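Local coordinates for Poly(A) RNA polymerase GLD2 (Rattus norvegicus, PDB 6LBK), which is a poly(A) RNA polymerase that probably adds AMP units from ATP to the 3' ends of selected cytoplasmic mRNAs and single nucleotides to some microRNAs, at residues Gln90-Val96 / Asp111-Lys117; Gln79-Glu83 / Leu146-Ile150; Tyr227-Leu231 / Val328-Phe332; Ile184-Phe188 / Val260-His266. The protein carries 1 engineered substitution. All coordinates share one frame; numbering follows the deposited sequence.

Interaction 1 of 4, residues Gln90-Val96 / Asp111-Lys117; sequences QSRLFLV and DLCLVVK
Arg92 and Val115 face each other as a hydrogen-bonded pair of two antiparallel strands in the palm of a nucleotidyltransferase, their short axes at 153°. Arg92 O receives Val115 N at 2.8 Å in a nearly straight bond (174°), and Val115 O takes Arg92 N in return. Phe94 and Cys113 repeat this reciprocal ladder, and Val96 N closes on Asp111 O at 2.9 Å. Ser91 and Leu112 add CA-H...O contacts.

Apolar packing falls on both faces of the pair. On one, Leu95 CD2 meets Leu112 CD2 at 3.8 Å and Leu93 CD1 lies 4.1 Å from Leu114 CD1. On the other, Val96 CG1 rests near Cys113 CB, while Val115 CG2 approaches Phe94 CD1 to 3.4 Å. With CG anti to the carbonyl carbon (chi1 -75°), the Phe94 ring turns an edge to Cys113 O.

At the Gln90 end of the pair, Arg92 NH2 and Lys117 NZ, two like charges, stand 4.1 Å apart. At the other end sits Asp111, which, with Asp109, probably binds the catalytic magnesium.

Around the pair, helix 67-85 and helix 128-144 pack on the face carrying Leu93 and Leu114, helix 182-194 takes the Phe94, Val96 and Cys113 face, and strand 172-178 continues the sheet beside strand 110-116.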
loop_
_atom_site.group_PDB
_atom_site.type_symbol
_atom_site.label_atom_id
_atom_site.label_comp_id
_atom_site.label_asym_id
_atom_site.label_seq_id
_atom_site.Cartn_x
_atom_site.Cartn_y
_atom_site.Cartn_z
ATOM N N GLN A 90 -12.986 17.160 19.373
ATOM C CA GLN A 90 -13.638 15.879 19.192
ATOM C C GLN A 90 -12.947 15.037 18.134
ATOM O O GLN A 90 -13.561 14.105 17.602
ATOM C CB GLN A 90 -15.116 16.079 18.815
ATOM C CG GLN A 90 -16.130 16.340 19.979
ATOM C CD GLN A 90 -16.373 17.826 20.342
ATOM O OE1 GLN A 90 -15.798 18.742 19.746
ATOM N NE2 GLN A 90 -17.284 18.057 21.291
ATOM N N SER A 91 -11.671 15.307 17.851
ATOM C CA SER A 91 -10.981 14.680 16.730
ATOM C C SER A 91 -9.907 13.725 17.224
ATOM O O SER A 91 -9.319 13.930 18.294
ATOM C CB SER A 91 -10.339 15.726 15.811
ATOM O OG SER A 91 -9.261 16.376 16.440
ATOM N N ARG A 92 -9.669 12.678 16.441
ATOM C CA ARG A 92 -8.567 11.753 16.673
ATOM C C ARG A 92 -7.743 11.579 15.399
ATOM O O ARG A 92 -8.276 11.601 14.288
ATOM C CB ARG A 92 -9.083 10.401 17.157
ATOM C CG ARG A 92 -8.061 9.573 17.896
ATOM C CD ARG A 92 -8.674 8.258 18.346
ATOM N NE ARG A 92 -9.768 8.445 19.304
ATOM C CZ ARG A 92 -11.066 8.387 19.004
ATOM N NH1 ARG A 92 -11.457 8.144 17.756
ATOM N NH2 ARG A 92 -11.977 8.565 19.957
ATOM N N LEU A 93 -6.448 11.319 15.573
ATOM C CA LEU A 93 -5.493 11.250 14.472
ATOM C C LEU A 93 -4.925 9.835 14.378
ATOM O O LEU A 93 -4.322 9.337 15.342
ATOM C CB LEU A 93 -4.372 12.256 14.708
ATOM C CG LEU A 93 -3.470 12.581 13.534
ATOM C CD1 LEU A 93 -4.377 12.939 12.411
ATOM C CD2 LEU A 93 -2.556 13.740 13.912
ATOM N N PHE A 94 -5.095 9.195 13.222
ATOM C CA PHE A 94 -4.724 7.796 13.039
ATOM C C PHE A 94 -3.553 7.659 12.085
ATOM O O PHE A 94 -3.586 8.217 10.980
ATOM C CB PHE A 94 -5.896 6.990 12.491
ATOM C CG PHE A 94 -6.945 6.699 13.492
ATOM C CD1 PHE A 94 -7.875 7.659 13.847
ATOM C CD2 PHE A 94 -7.032 5.447 14.054
ATOM C CE1 PHE A 94 -8.873 7.361 14.765
ATOM C CE2 PHE A 94 -8.015 5.146 14.987
ATOM C CZ PHE A 94 -8.940 6.101 15.343
ATOM N N LEU A 95 -2.552 6.866 12.472
ATOM C CA LEU A 95 -1.588 6.400 11.477
ATOM C C LEU A 95 -2.256 5.356 10.605
ATOM O O LEU A 95 -2.961 4.484 11.115
ATOM C CB LEU A 95 -0.350 5.799 12.125
ATOM C CG LEU A 95 0.901 6.685 12.089
ATOM C CD1 LEU A 95 2.105 5.993 12.710
ATOM C CD2 LEU A 95 1.208 7.109 10.688
ATOM N N VAL A 96 -2.068 5.476 9.289
ATOM C CA VAL A 96 -2.657 4.589 8.291
ATOM C C VAL A 96 -1.625 4.299 7.192
ATOM O O VAL A 96 -0.599 4.972 7.075
ATOM C CB VAL A 96 -3.927 5.223 7.684
ATOM C CG1 VAL A 96 -4.997 5.374 8.736
ATOM C CG2 VAL A 96 -3.597 6.596 7.083
ATOM N N ASP A 111 1.273 8.442 6.665
ATOM C CA ASP A 111 -0.087 8.782 6.273
ATOM C C ASP A 111 -0.911 8.904 7.546
ATOM O O ASP A 111 -0.888 8.010 8.399
ATOM C CB ASP A 111 -0.693 7.714 5.353
ATOM C CG ASP A 111 -0.071 7.702 3.951
ATOM O OD1 ASP A 111 -0.420 8.586 3.118
ATOM O OD2 ASP A 111 0.766 6.795 3.681
ATOM N N LEU A 112 -1.640 10.010 7.665
ATOM C CA LEU A 112 -2.439 10.327 8.824
ATOM C C LEU A 112 -3.868 10.567 8.368
ATOM O O LEU A 112 -4.120 11.186 7.323
ATOM C CB LEU A 112 -1.891 11.579 9.569
ATOM C CG LEU A 112 -0.425 11.485 9.965
ATOM C CD1 LEU A 112 0.185 12.860 10.255
ATOM C CD2 LEU A 112 -0.296 10.602 11.175
ATOM N N CYS A 113 -4.798 10.113 9.184
ATOM C CA CYS A 113 -6.205 10.254 8.894
ATOM C C CYS A 113 -6.842 10.942 10.096
ATOM O O CYS A 113 -6.836 10.390 11.208
ATOM C CB CYS A 113 -6.811 8.894 8.635
ATOM S SG CYS A 113 -8.511 9.046 8.429
ATOM N N LEU A 114 -7.374 12.134 9.865
ATOM C CA LEU A 114 -7.999 12.924 10.946
ATOM C C LEU A 114 -9.481 12.594 10.989
ATOM O O LEU A 114 -10.128 12.737 9.991
ATOM C CB LEU A 114 -7.742 14.400 10.664
ATOM C CG LEU A 114 -8.308 15.381 11.676
ATOM C CD1 LEU A 114 -7.716 15.145 13.044
ATOM C CD2 LEU A 114 -8.046 16.798 11.234
ATOM N N VAL A 115 -9.948 12.117 12.131
ATOM C CA VAL A 115 -11.379 11.768 12.302
ATOM C C VAL A 115 -12.038 12.857 13.133
ATOM O O VAL A 115 -11.683 13.016 14.295
ATOM C CB VAL A 115 -11.519 10.426 13.014
ATOM C CG1 VAL A 115 -12.903 9.869 12.812
ATOM C CG2 VAL A 115 -10.487 9.459 12.494
ATOM N N VAL A 116 -13.013 13.517 12.530
ATOM C CA VAL A 116 -13.748 14.638 13.155
ATOM C C VAL A 116 -15.196 14.213 13.199
ATOM O O VAL A 116 -15.699 13.857 12.161
ATOM C CB VAL A 116 -13.595 15.868 12.264
ATOM C CG1 VAL A 116 -14.525 16.966 12.687
ATOM C CG2 VAL A 116 -12.168 16.353 12.258
ATOM N N LYS A 117 -15.817 14.293 14.367
ATOM C CA LYS A 117 -17.235 13.877 14.527
ATOM C C LYS A 117 -18.169 14.969 13.999
ATOM O O LYS A 117 -18.982 14.631 13.126
ATOM C CB LYS A 117 -17.469 13.475 15.986
ATOM C CG LYS A 117 -16.329 12.639 16.556
ATOM C CD LYS A 117 -16.581 11.998 17.898
ATOM C CE LYS A 117 -15.312 11.471 18.526
ATOM N NZ LYS A 117 -15.610 10.502 19.600
#

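Interaction 2 of 4, residues Gln79-Glu83 / Leu146-Ile150; sequences QLQRE and LSGYI
Glu83 and Leu146 bring their backbones nearest, CA to CA 8.5 Å, where helix 67-85 passes the irregular loop that enters strand 150-156, so side chains alone bridge the gap. The setting is a helix packed on the mixed sheet of the nucleotidyltransferase palm, here near the edge strand 150-156, and the loop joins helix 128-144 to that strand.

The polar half centres on Glu83 OE1. It accepts the hydroxyl of Tyr149 in a bond modelled as very short, so that its exact length is doubtful. Gln79, one helical turn earlier, donates NE2 to the same oxygen at 2.7 Å, arriving from above the carboxylate plane, 41° out of it. If both bonds hold as modelled, two donors share this oxygen and would probably limit rotation of the carboxylate. Tyr149 reaches it with its CG between the backbone N and the carbonyl carbon (chi1 65°), and its ring plane stands 45° from the carboxylate. Gln79 CG also lies close to Tyr149 OH, with the amide set steeply to the ring.

The apolar half adjoins it. Leu146 and Glu83 run past one another with opposed headings, Leu146 CD1 coming within 3.5 Å of Glu83 CG. Leu80 packs against Leu146 and Tyr149; Phe142 of helix 128-144 and Phe165 of strand 162-167 also touch it, which joins helix, loop and sheet. Its methyl CD2 finally meets Ile150 CD1 tip to tip at 3.5 Å.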
loop_
_atom_site.group_PDB
_atom_site.type_symbol
_atom_site.label_atom_id
_atom_site.label_comp_id
_atom_site.label_asym_id
_atom_site.label_seq_id
_atom_site.Cartn_x
_atom_site.Cartn_y
_atom_site.Cartn_z
ATOM N N GLN A 79 1.780 13.957 18.939
ATOM C CA GLN A 79 1.941 15.404 19.143
ATOM C C GLN A 79 0.984 16.188 18.265
ATOM O O GLN A 79 0.403 17.184 18.695
ATOM C CB GLN A 79 3.382 15.860 18.873
ATOM C CG GLN A 79 3.574 17.376 18.852
ATOM C CD GLN A 79 3.362 18.039 20.236
ATOM O OE1 GLN A 79 3.581 17.425 21.279
ATOM N NE2 GLN A 79 2.963 19.299 20.233
ATOM N N LEU A 80 0.801 15.757 17.032
ATOM C CA LEU A 80 -0.102 16.483 16.164
ATOM C C LEU A 80 -1.553 16.301 16.593
ATOM O O LEU A 80 -2.349 17.224 16.456
ATOM C CB LEU A 80 0.120 16.060 14.716
ATOM C CG LEU A 80 1.418 16.642 14.157
ATOM C CD1 LEU A 80 1.500 16.391 12.661
ATOM C CD2 LEU A 80 1.545 18.145 14.453
ATOM N N GLN A 81 -1.936 15.116 17.070
ATOM C CA GLN A 81 -3.300 14.967 17.555
ATOM C C GLN A 81 -3.572 15.945 18.689
ATOM O O GLN A 81 -4.558 16.687 18.675
ATOM C CB GLN A 81 -3.545 13.559 18.052
ATOM C CG GLN A 81 -4.938 13.437 18.558
ATOM C CD GLN A 81 -5.207 12.058 19.003
ATOM O OE1 GLN A 81 -5.250 11.125 18.185
ATOM N NE2 GLN A 81 -5.386 11.886 20.309
ATOM N N ARG A 82 -2.693 15.946 19.682
ATOM C CA ARG A 82 -2.759 16.930 20.745
ATOM C C ARG A 82 -2.879 18.331 20.163
ATOM O O ARG A 82 -3.710 19.140 20.597
ATOM C CB ARG A 82 -1.500 16.773 21.586
ATOM C CG ARG A 82 -1.456 17.454 22.871
ATOM C CD ARG A 82 -0.247 16.916 23.531
ATOM N NE ARG A 82 0.947 17.735 23.350
ATOM C CZ ARG A 82 1.341 18.658 24.226
ATOM N NH1 ARG A 82 2.457 19.339 24.001
ATOM N NH2 ARG A 82 0.618 18.898 25.319
ATOM N N GLU A 83 -2.055 18.631 19.164
ATOM C CA GLU A 83 -2.028 19.974 18.605
ATOM C C GLU A 83 -3.343 20.298 17.875
ATOM O O GLU A 83 -3.898 21.393 18.037
ATOM C CB GLU A 83 -0.799 20.093 17.693
ATOM C CG GLU A 83 -0.249 21.502 17.514
ATOM C CD GLU A 83 0.980 21.893 18.386
ATOM O OE1 GLU A 83 1.971 21.143 18.504
ATOM O OE2 GLU A 83 0.963 23.004 18.924
ATOM N N LEU A 146 2.345 26.132 14.034
ATOM C CA LEU A 146 3.215 24.970 14.160
ATOM C C LEU A 146 4.486 25.081 13.337
ATOM O O LEU A 146 5.241 24.108 13.254
ATOM C CB LEU A 146 2.472 23.713 13.741
ATOM C CG LEU A 146 1.118 23.517 14.384
ATOM C CD1 LEU A 146 0.745 22.056 14.257
ATOM C CD2 LEU A 146 1.129 24.014 15.838
ATOM N N SER A 147 4.759 26.250 12.763
ATOM C CA SER A 147 5.911 26.438 11.889
ATOM C C SER A 147 7.254 26.119 12.542
ATOM O O SER A 147 8.250 25.992 11.817
ATOM C CB SER A 147 5.920 27.875 11.379
ATOM O OG SER A 147 6.199 28.784 12.428
ATOM N N GLY A 148 7.316 25.977 13.871
ATOM C CA GLY A 148 8.590 25.696 14.520
ATOM C C GLY A 148 9.150 24.312 14.232
ATOM O O GLY A 148 10.371 24.116 14.250
ATOM N N TYR A 149 8.282 23.338 13.960
ATOM C CA TYR A 149 8.762 21.982 13.734
ATOM C C TYR A 149 8.019 21.286 12.602
ATOM O O TYR A 149 8.136 20.062 12.455
ATOM C CB TYR A 149 8.639 21.163 15.018
ATOM C CG TYR A 149 7.219 20.955 15.476
ATOM C CD1 TYR A 149 6.551 21.923 16.204
ATOM C CD2 TYR A 149 6.551 19.773 15.181
ATOM C CE1 TYR A 149 5.255 21.726 16.625
ATOM C CE2 TYR A 149 5.259 19.564 15.600
ATOM C CZ TYR A 149 4.618 20.539 16.330
ATOM O OH TYR A 149 3.330 20.316 16.747
ATOM N N ILE A 150 7.254 22.020 11.805
ATOM C CA ILE A 150 6.480 21.468 10.709
ATOM C C ILE A 150 6.835 22.275 9.464
ATOM O O ILE A 150 6.424 23.438 9.336
ATOM C CB ILE A 150 4.980 21.518 11.010
ATOM C CG1 ILE A 150 4.649 20.492 12.078
ATOM C CG2 ILE A 150 4.149 21.228 9.791
ATOM C CD1 ILE A 150 3.183 20.324 12.255
#

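Interaction 3 of 4, residues Tyr227-Leu231 / Val328-Phe332; sequences YSLVL and VEEPF
Tyr227 and Glu330 form the tight polar end of a contact joining helix 226-239 to strand 328-329 and the turn after it, the latter two within the PAP-associated region. The hydroxyl of Tyr227 donates to Glu330 OE2 at 2.6 Å, coming from above the carboxylate plane, with the ring turned 40° from that plane. Tyr227 CG lies anti to the backbone N (chi1 -170°), which carries the ring out toward Glu330. Glu330 OE1 takes Phe332 N at 2.7 Å and also receives the amide of Asp333, while Asn186 ND2 adds a second donor to OE2. The buried carboxylate is thus held at both oxygens, and these donors would probably favour its charged form. With an alanine in place of Glu330, the Tyr227 hydroxyl and the turn amides would probably lose their common acceptor.

Close apolar packing adjoins this polar end. Leu231 CD1 lies 4.0 Å above the plane of the Tyr227 ring, over its centre, and touches Val328 CG1 at 3.6 Å. Pro331 CD crowds the Tyr227 hydroxyl at 3.3 Å, yet stays 4.2 Å from Leu231 CD1.

The contact slackens beyond this. The CB of Glu329 points away from the helix; its OE2 is hydrogen-bonded to Ser306 OG. Phe332 contributes little across the interface. Helix 182-194 lies beside Tyr227 and Pro331, helix 200-213 backs the other side of helix 226-239, and strand 303-306 borders Val328 and Glu329.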
loop_
_atom_site.group_PDB
_atom_site.type_symbol
_atom_site.label_atom_id
_atom_site.label_comp_id
_atom_site.label_asym_id
_atom_site.label_seq_id
_atom_site.Cartn_x
_atom_site.Cartn_y
_atom_site.Cartn_z
ATOM N N TYR A 227 -0.946 1.121 -3.178
ATOM C CA TYR A 227 -2.075 0.291 -2.769
ATOM C C TYR A 227 -2.511 -0.635 -3.898
ATOM O O TYR A 227 -2.847 -1.801 -3.654
ATOM C CB TYR A 227 -3.227 1.179 -2.312
ATOM C CG TYR A 227 -4.390 0.487 -1.625
ATOM C CD1 TYR A 227 -4.185 -0.577 -0.750
ATOM C CD2 TYR A 227 -5.702 0.940 -1.813
ATOM C CE1 TYR A 227 -5.259 -1.191 -0.094
ATOM C CE2 TYR A 227 -6.779 0.336 -1.166
ATOM C CZ TYR A 227 -6.547 -0.731 -0.298
ATOM O OH TYR A 227 -7.612 -1.325 0.362
ATOM N N SER A 228 -2.524 -0.133 -5.138
ATOM C CA SER A 228 -2.843 -0.999 -6.270
ATOM C C SER A 228 -1.863 -2.151 -6.357
ATOM O O SER A 228 -2.264 -3.310 -6.493
ATOM C CB SER A 228 -2.817 -0.207 -7.564
ATOM O OG SER A 228 -3.898 0.697 -7.601
ATOM N N LEU A 229 -0.568 -1.851 -6.247
ATOM C CA LEU A 229 0.448 -2.900 -6.310
ATOM C C LEU A 229 0.258 -3.919 -5.202
ATOM O O LEU A 229 0.354 -5.122 -5.441
ATOM C CB LEU A 229 1.845 -2.303 -6.217
ATOM C CG LEU A 229 2.615 -1.921 -7.454
ATOM C CD1 LEU A 229 3.885 -1.347 -6.942
ATOM C CD2 LEU A 229 2.889 -3.152 -8.305
ATOM N N VAL A 230 0.117 -3.450 -3.963
ATOM C CA VAL A 230 -0.075 -4.344 -2.824
ATOM C C VAL A 230 -1.250 -5.248 -3.074
ATOM O O VAL A 230 -1.206 -6.439 -2.771
ATOM C CB VAL A 230 -0.258 -3.547 -1.510
ATOM C CG1 VAL A 230 -0.535 -4.501 -0.373
ATOM C CG2 VAL A 230 0.997 -2.752 -1.196
ATOM N N LEU A 231 -2.328 -4.702 -3.603
ATOM C CA LEU A 231 -3.494 -5.525 -3.896
ATOM C C LEU A 231 -3.192 -6.490 -5.024
ATOM O O LEU A 231 -3.745 -7.584 -5.055
ATOM C CB LEU A 231 -4.703 -4.637 -4.244
ATOM C CG LEU A 231 -5.346 -3.744 -3.158
ATOM C CD1 LEU A 231 -6.574 -2.977 -3.680
ATOM C CD2 LEU A 231 -5.726 -4.508 -1.902
ATOM N N VAL A 328 -8.722 -2.477 -10.234
ATOM C CA VAL A 328 -8.479 -3.151 -8.958
ATOM C C VAL A 328 -9.577 -2.732 -7.965
ATOM O O VAL A 328 -9.771 -1.538 -7.722
ATOM C CB VAL A 328 -7.084 -2.819 -8.416
ATOM C CG1 VAL A 328 -6.773 -3.653 -7.197
ATOM C CG2 VAL A 328 -6.048 -2.982 -9.499
ATOM N N GLU A 329 -10.342 -3.698 -7.451
ATOM C CA GLU A 329 -11.468 -3.403 -6.570
ATOM C C GLU A 329 -10.971 -3.093 -5.157
ATOM O O GLU A 329 -10.288 -3.914 -4.539
ATOM C CB GLU A 329 -12.453 -4.572 -6.532
ATOM C CG GLU A 329 -13.713 -4.313 -5.697
ATOM C CD GLU A 329 -14.556 -5.578 -5.425
ATOM O OE1 GLU A 329 -15.801 -5.537 -5.611
ATOM O OE2 GLU A 329 -13.984 -6.610 -5.012
ATOM N N GLU A 330 -11.284 -1.903 -4.647
ATOM C CA GLU A 330 -11.045 -1.658 -3.233
ATOM C C GLU A 330 -11.841 -2.702 -2.445
ATOM O O GLU A 330 -12.972 -3.017 -2.821
ATOM C CB GLU A 330 -11.453 -0.223 -2.865
ATOM C CG GLU A 330 -10.589 0.509 -1.830
ATOM C CD GLU A 330 -10.760 0.036 -0.370
ATOM O OE1 GLU A 330 -11.873 -0.398 0.001
ATOM O OE2 GLU A 330 -9.770 0.106 0.411
ATOM N N PRO A 331 -11.253 -3.334 -1.420
ATOM C CA PRO A 331 -11.973 -4.421 -0.724
ATOM C C PRO A 331 -13.109 -3.960 0.191
ATOM O O PRO A 331 -14.035 -4.750 0.425
ATOM C CB PRO A 331 -10.871 -5.145 0.062
ATOM C CG PRO A 331 -9.754 -4.207 0.135
ATOM C CD PRO A 331 -9.846 -3.249 -1.018
ATOM N N PHE A 332 -13.104 -2.721 0.696
ATOM C CA PHE A 332 -14.182 -2.281 1.577
ATOM C C PHE A 332 -15.249 -1.480 0.836
ATOM O O PHE A 332 -16.437 -1.740 1.023
ATOM C CB PHE A 332 -13.623 -1.477 2.774
ATOM C CG PHE A 332 -12.840 -2.316 3.783
ATOM C CD1 PHE A 332 -13.494 -3.190 4.647
ATOM C CD2 PHE A 332 -11.464 -2.221 3.875
ATOM C CE1 PHE A 332 -12.789 -3.953 5.567
ATOM C CE2 PHE A 332 -10.755 -2.993 4.786
ATOM C CZ PHE A 332 -11.424 -3.852 5.634
#

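Interaction 4 of 4, residues Ile184-Phe188 / Val260-His266; sequences IRNTF and VQLHLVH
Val260 O is gripped by both terminal nitrogens of Arg185, a fork closing end-on upon a single acceptor. The NH2 bond is short, 2.5 Å from Arg185 NH2 to Val260 O, and the straighter of the two (156°). Its companion, Arg185 NH1 to Val260 O at 2.9 Å, is bent to 131°, as expected when two hydrogens share one oxygen. The oxygen lies in the guanidinium plane, which the extended chain from CG to NE carries out from helix 182-194.

Apolar groups frame the same cation. Leu262 CD2 sits over one face of the guanidinium, 3.3 Å from Arg185 NH2, and Val265 CG2 comes obliquely to NH1. Replacing Arg185 by an alanine would probably deprive Val260 O of both donors and leave Leu262 and Val265 without the flat group they now pack against.

A helical turn further on, Phe188 takes over. His266 CB rests over one face of its ring in a CH-pi contact, 3.6 Å from the ring centroid, while Thr187 CG2 lies over the opposite face. Phe188 CD2 meets Val265 CG1 at 3.7 Å, and Ile184 touches Leu262 more loosely.

Loop 260-266, between helix 253-256 and helix 268-271, thus lies along one side of a palm helix that packs on the sheet of strand 110-116. The chemistry implies a division of labour: a side-chain cation supplies two donors to a carbonyl in an irregular loop, and hydrocarbon contacts with Leu262, Val265 and His266 probably help set how closely the loop lies against the helix.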
loop_
_atom_site.group_PDB
_atom_site.type_symbol
_atom_site.label_atom_id
_atom_site.label_comp_id
_atom_site.label_asym_id
_atom_site.label_seq_id
_atom_site.Cartn_x
_atom_site.Cartn_y
_atom_site.Cartn_z
ATOM N N ILE A 184 -8.206 3.649 7.379
ATOM C CA ILE A 184 -8.006 2.959 8.653
ATOM C C ILE A 184 -8.370 1.480 8.515
ATOM O O ILE A 184 -7.564 0.593 8.841
ATOM C CB ILE A 184 -8.788 3.639 9.793
ATOM C CG1 ILE A 184 -8.282 5.066 10.077
ATOM C CG2 ILE A 184 -8.730 2.785 11.057
ATOM C CD1 ILE A 184 -9.213 5.878 10.921
ATOM N N ARG A 185 -9.542 1.185 7.933
ATOM C CA ARG A 185 -9.973 -0.213 7.831
ATOM C C ARG A 185 -8.983 -1.053 7.027
ATOM O O ARG A 185 -8.462 -2.072 7.514
ATOM C CB ARG A 185 -11.369 -0.304 7.216
ATOM C CG ARG A 185 -12.403 0.453 8.022
ATOM C CD ARG A 185 -13.797 -0.094 7.872
ATOM N NE ARG A 185 -14.656 0.607 8.819
ATOM C CZ ARG A 185 -14.840 0.228 10.079
ATOM N NH1 ARG A 185 -14.239 -0.858 10.542
ATOM N NH2 ARG A 185 -15.613 0.938 10.875
ATOM N N ASN A 186 -8.635 -0.603 5.825
ATOM C CA ASN A 186 -7.790 -1.477 5.030
ATOM C C ASN A 186 -6.377 -1.546 5.583
ATOM O O ASN A 186 -5.718 -2.577 5.385
ATOM C CB ASN A 186 -7.803 -1.071 3.555
ATOM C CG ASN A 186 -7.371 0.355 3.321
ATOM O OD1 ASN A 186 -6.440 0.854 3.956
ATOM N ND2 ASN A 186 -8.041 1.022 2.381
ATOM N N THR A 187 -5.959 -0.535 6.383
ATOM C CA THR A 187 -4.645 -0.638 7.028
ATOM C C THR A 187 -4.524 -1.956 7.769
ATOM O O THR A 187 -3.495 -2.641 7.674
ATOM C CB THR A 187 -4.371 0.533 7.983
ATOM O OG1 THR A 187 -4.083 1.716 7.229
ATOM C CG2 THR A 187 -3.165 0.220 8.846
ATOM N N PHE A 188 -5.577 -2.334 8.495
ATOM C CA PHE A 188 -5.497 -3.520 9.323
ATOM C C PHE A 188 -5.952 -4.770 8.592
ATOM O O PHE A 188 -5.579 -5.874 9.008
ATOM C CB PHE A 188 -6.266 -3.276 10.632
ATOM C CG PHE A 188 -5.663 -2.172 11.417
ATOM C CD1 PHE A 188 -4.438 -2.365 12.055
ATOM C CD2 PHE A 188 -6.237 -0.917 11.433
ATOM C CE1 PHE A 188 -3.823 -1.342 12.727
ATOM C CE2 PHE A 188 -5.634 0.123 12.133
ATOM C CZ PHE A 188 -4.422 -0.090 12.774
ATOM N N VAL A 260 -17.251 -2.573 12.714
ATOM C CA VAL A 260 -16.211 -2.494 13.738
ATOM C C VAL A 260 -15.842 -1.044 14.007
ATOM O O VAL A 260 -15.589 -0.260 13.083
ATOM C CB VAL A 260 -14.973 -3.302 13.324
ATOM C CG1 VAL A 260 -13.902 -3.187 14.395
ATOM C CG2 VAL A 260 -15.341 -4.762 13.080
ATOM N N GLN A 261 -15.826 -0.677 15.281
ATOM C CA GLN A 261 -15.477 0.684 15.646
ATOM C C GLN A 261 -14.046 0.971 15.245
ATOM O O GLN A 261 -13.149 0.166 15.490
ATOM C CB GLN A 261 -15.654 0.898 17.150
ATOM C CG GLN A 261 -16.207 2.241 17.486
ATOM C CD GLN A 261 -17.699 2.288 17.273
ATOM O OE1 GLN A 261 -18.256 1.461 16.542
ATOM N NE2 GLN A 261 -18.367 3.244 17.927
ATOM N N LEU A 262 -13.831 2.149 14.666
ATOM C CA LEU A 262 -12.543 2.442 14.050
ATOM C C LEU A 262 -11.407 2.260 15.049
ATOM O O LEU A 262 -10.388 1.624 14.737
ATOM C CB LEU A 262 -12.541 3.869 13.487
ATOM C CG LEU A 262 -13.493 4.233 12.338
ATOM C CD1 LEU A 262 -13.343 5.698 11.958
ATOM C CD2 LEU A 262 -13.304 3.349 11.126
ATOM N N HIS A 263 -11.597 2.739 16.281
ATOM C CA HIS A 263 -10.507 2.711 17.245
ATOM C C HIS A 263 -10.200 1.300 17.731
ATOM O O HIS A 263 -9.221 1.116 18.461
ATOM C CB HIS A 263 -10.812 3.625 18.433
ATOM C CG HIS A 263 -11.899 3.121 19.326
ATOM N ND1 HIS A 263 -11.637 2.413 20.480
ATOM C CD2 HIS A 263 -13.246 3.219 19.243
ATOM C CE1 HIS A 263 -12.775 2.101 21.071
ATOM N NE2 HIS A 263 -13.767 2.577 20.341
ATOM N N LEU A 264 -11.027 0.313 17.381
ATOM C CA LEU A 264 -10.742 -1.084 17.679
ATOM C C LEU A 264 -10.398 -1.923 16.443
ATOM O O LEU A 264 -10.132 -3.122 16.591
ATOM C CB LEU A 264 -11.922 -1.712 18.438
ATOM C CG LEU A 264 -12.263 -1.148 19.842
ATOM C CD1 LEU A 264 -13.727 -1.384 20.224
ATOM C CD2 LEU A 264 -11.344 -1.706 20.943
ATOM N N VAL A 265 -10.362 -1.338 15.236
ATOM C CA VAL A 265 -10.147 -2.158 14.038
ATOM C C VAL A 265 -8.809 -2.885 14.123
ATOM O O VAL A 265 -8.664 -4.014 13.627
ATOM C CB VAL A 265 -10.261 -1.308 12.757
ATOM C CG1 VAL A 265 -9.798 -2.083 11.573
ATOM C CG2 VAL A 265 -11.695 -0.895 12.531
ATOM N N HIS A 266 -7.825 -2.279 14.798
ATOM C CA HIS A 266 -6.490 -2.860 14.924
ATOM C C HIS A 266 -6.456 -4.148 15.746
ATOM O O HIS A 266 -5.421 -4.831 15.751
ATOM C CB HIS A 266 -5.542 -1.829 15.546
ATOM C CG HIS A 266 -5.819 -1.545 16.985
ATOM N ND1 HIS A 266 -5.124 -2.151 18.009
ATOM C CD2 HIS A 266 -6.715 -0.719 17.576
ATOM C CE1 HIS A 266 -5.583 -1.713 19.169
ATOM N NE2 HIS A 266 -6.551 -0.847 18.934
#

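Interaction 3 is the most buried of the four, nearest the centre of the chain, and interaction 2 lies farthest out, its centre about 26 Å from that of the chain. Interactions 1 and 2 both belong to the palm: helix 67-85 of interaction 2 meets strand 91-96 of interaction 1 through Gln81 OE1 and Leu93 N, 2.9 Å apart. Helix 182-194 joins the rest. Ile184 of interaction 4 packs on Phe94, Val96 and Cys113, while Arg185 and Asn186, on the same helix, pack on Phe332 of interaction 3. Chemistry follows place: backbone ladders in the sheet, carboxylates receiving several donors in interactions 2 and 3, and a guanidinium on a carbonyl in the loop of interaction 4.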